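Local coordinates for protein putative isochorismatase (Burkholderia xenovorans, PDB 3OQP) that is a putative hydrolase of the isochorismatase family, related to the nicotinamidases, and assembles as a dimer, at residues Glu160-Arg163 against Val164-Val168. Residues are numbered along the deposited sequence; the frame is centred on the assembly and turned at random.
Sequences EIHR and VFSVV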
ATOM      1  N   GLU A 160      -1.174  -6.984 -13.725  1.00 10.22           N
ATOM      2  CA  GLU A 160      -0.125  -7.323 -12.760  1.00  9.85           C
ATOM      3  C   GLU A 160      -0.341  -6.487 -11.486  1.00  9.72           C
ATOM      4  O   GLU A 160      -0.240  -6.980 -10.368  1.00  9.69           O
ATOM      5  CB  GLU A 160       1.276  -7.047 -13.288  1.00 10.16           C
ATOM      6  CG  GLU A 160       1.822  -8.002 -14.277  1.00 13.58           C
ATOM      7  CD  GLU A 160       3.167  -7.575 -14.824  1.00 15.97           C
ATOM      8  OE1 GLU A 160       3.342  -6.358 -15.155  1.00 14.08           O
ATOM      9  OE2 GLU A 160       4.036  -8.463 -14.976  1.00 17.45           O
ATOM     10  N   ILE A 161      -0.620  -5.202 -11.649  1.00  9.08           N
ATOM     11  CA  ILE A 161      -0.816  -4.313 -10.488  1.00  8.32           C
ATOM     12  C   ILE A 161      -2.011  -4.827  -9.654  1.00  9.16           C
ATOM     13  O   ILE A 161      -1.921  -4.933  -8.442  1.00  9.63           O
ATOM     14  CB  ILE A 161      -0.962  -2.842 -10.883  1.00  8.36           C
ATOM     15  CG1 ILE A 161       0.325  -2.360 -11.534  1.00  9.25           C
ATOM     16  CG2 ILE A 161      -1.366  -1.988  -9.642  1.00  9.86           C
ATOM     17  CD1 ILE A 161       0.286  -0.966 -12.086  1.00  9.74           C
ATOM     18  N   HIS A 162      -3.153  -5.032 -10.284  1.00  9.46           N
ATOM     19  CA  HIS A 162      -4.339  -5.431  -9.592  1.00  9.46           C
ATOM     20  C   HIS A 162      -4.200  -6.767  -8.908  1.00  9.46           C
ATOM     21  O   HIS A 162      -4.613  -6.942  -7.771  1.00  9.02           O
ATOM     22  CB  HIS A 162      -5.542  -5.413 -10.537  1.00  9.73           C
ATOM     23  CG  HIS A 162      -6.842  -5.763  -9.895  1.00  9.29           C
ATOM     24  ND1 HIS A 162      -7.565  -4.878  -9.123  1.00  9.53           N
ATOM     25  CD2 HIS A 162      -7.548  -6.909  -9.942  1.00  9.35           C
ATOM     26  CE1 HIS A 162      -8.681  -5.484  -8.743  1.00  9.49           C
ATOM     27  NE2 HIS A 162      -8.699  -6.710  -9.230  1.00 10.05           N
ATOM     28  N   ARG A 163      -3.580  -7.706  -9.611  1.00  9.42           N
ATOM     29  CA  ARG A 163      -3.315  -9.019  -9.042  1.00  9.40           C
ATOM     30  C   ARG A 163      -2.368  -8.967  -7.842  1.00  8.95           C
ATOM     31  O   ARG A 163      -2.632  -9.598  -6.787  1.00  9.74           O
ATOM     32  CB  ARG A 163      -2.822 -10.009 -10.082  1.00  9.33           C
ATOM     33  CG  ARG A 163      -2.445 -11.370  -9.535  1.00 10.48           C
ATOM     34  CD  ARG A 163      -2.279 -12.508 -10.558  1.00 10.34           C
ATOM     35  NE  ARG A 163      -1.485 -12.027 -11.686  1.00 10.99           N
ATOM     36  CZ  ARG A 163      -0.159 -11.962 -11.730  1.00 11.95           C
ATOM     37  NH1 ARG A 163       0.583 -12.440 -10.760  1.00 12.19           N
ATOM     38  NH2 ARG A 163       0.432 -11.422 -12.783  1.00 11.98           N
ATOM     39  N   VAL A 164      -1.236  -8.335  -8.021  1.00  8.75           N
ATOM     40  CA  VAL A 164      -0.279  -8.166  -6.940  1.00  9.14           C
ATOM     41  C   VAL A 164      -0.977  -7.596  -5.711  1.00  9.22           C
ATOM     42  O   VAL A 164      -0.822  -8.068  -4.629  1.00  9.49           O
ATOM     43  CB  VAL A 164       0.967  -7.385  -7.366  1.00  9.41           C
ATOM     44  CG1 VAL A 164       1.669  -6.796  -6.134  1.00  9.24           C
ATOM     45  CG2 VAL A 164       1.924  -8.281  -8.162  1.00 10.47           C
ATOM     46  N   PHE A 165      -1.695  -6.485  -5.887  1.00  9.14           N
ATOM     47  CA  PHE A 165      -2.349  -5.861  -4.760  1.00  8.78           C
ATOM     48  C   PHE A 165      -3.412  -6.770  -4.162  1.00  8.54           C
ATOM     49  O   PHE A 165      -3.515  -6.867  -2.935  1.00  9.18           O
ATOM     50  CB  PHE A 165      -2.883  -4.438  -5.099  1.00  8.56           C
ATOM     51  CG  PHE A 165      -1.867  -3.360  -4.887  1.00  8.60           C
ATOM     52  CD1 PHE A 165      -0.865  -3.140  -5.796  1.00  9.59           C
ATOM     53  CD2 PHE A 165      -1.932  -2.584  -3.727  1.00  9.01           C
ATOM     54  CE1 PHE A 165       0.074  -2.186  -5.586  1.00 10.48           C
ATOM     55  CE2 PHE A 165      -1.003  -1.606  -3.533  1.00 11.32           C
ATOM     56  CZ  PHE A 165      -0.001  -1.422  -4.449  1.00 10.42           C
ATOM     57  N   SER A 166      -4.166  -7.504  -4.979  1.00  8.78           N
ATOM     58  CA  SER A 166      -5.176  -8.401  -4.465  1.00  9.20           C
ATOM     59  C   SER A 166      -4.550  -9.496  -3.596  1.00  8.82           C
ATOM     60  O   SER A 166      -5.043  -9.796  -2.531  1.00  8.99           O
ATOM     61  CB  SER A 166      -5.938  -9.071  -5.618  1.00 10.14           C
ATOM     62  OG  SER A 166      -6.682  -8.120  -6.363  1.00 11.00           O
ATOM     63  N   VAL A 167      -3.447 -10.063  -4.087  1.00  8.86           N
ATOM     64  CA  VAL A 167      -2.749 -11.108  -3.344  1.00  9.52           C
ATOM     65  C   VAL A 167      -2.083 -10.621  -2.041  1.00  9.23           C
ATOM     66  O   VAL A 167      -2.203 -11.186  -0.973  1.00  9.71           O
ATOM     67  CB  VAL A 167      -1.748 -11.832  -4.293  1.00  9.76           C
ATOM     68  CG1 VAL A 167      -0.897 -12.782  -3.529  1.00 11.64           C
ATOM     69  CG2 VAL A 167      -2.533 -12.531  -5.464  1.00 10.79           C
ATOM     70  N   VAL A 168      -1.464  -9.435  -2.139  1.00  9.57           N
ATOM     71  CA  VAL A 168      -0.873  -8.825  -0.955  1.00  9.38           C
ATOM     72  C   VAL A 168      -1.948  -8.442   0.054  1.00  9.00           C
ATOM     73  O   VAL A 168      -1.817  -8.690   1.245  1.00  9.75           O
ATOM     74  CB  VAL A 168       0.002  -7.634  -1.327  1.00  8.16           C
ATOM     75  CG1 VAL A 168       0.449  -6.815  -0.094  1.00 10.37           C
ATOM     76  CG2 VAL A 168       1.258  -8.088  -2.069  1.00  9.06           C
TER
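E160, I161, H162 and R163 each offer a carbonyl to the amide four residues later, on V164, F165, S166 and V167, so the two segments are successive turns of one alpha-helix. The spacing is regular: V164 N lies 2.9 Å from E160 O and F165 N 3.0 Å from I161 O, both bonds nearly straight. At H162 the pattern gains a second donor. S166 OG reaches H162 O at 2.8 Å while S166 N keeps its own bond to that oxygen, less straight at 152°. The two donors approach from opposite faces of the carbonyl plane, the hydroxyl standing 37° out of it. The serine hydroxyl is set beside its own backbone N, anti to the carbonyl carbon, which turns OG back along the helix and meets its polar need inside the buried turn; a serine bonding back to the carbonyl four residues earlier is a familiar way for helices to absorb a buried hydroxyl. S166 OG also sits over one face of the H162 imidazole, displaced toward the rim, 3.8 Å from H162 NE2. Both ring nitrogens are bonded beyond the helix, ND1 to T119 OG1 and NE2 to H141 O, which fixes the ring's rotation. On another flank I161 and F165 run side by side, CG2 of I161 touching CD1 of F165 at 4.0 Å. The R163 chain bends at chi3 (46°), and its guanidinium forms salt bridges with E159 of its own helix and with E160 of the second subunit. F165 stacks on F165 of the second subunit and V164 packs on its V164, placing this part of helix 158-173 in the dimer interface. The helix follows the hairpin of strands 149-151 and 154-156 and leads into 175-177, an outermost strand of the six-stranded parallel sheet within this chain.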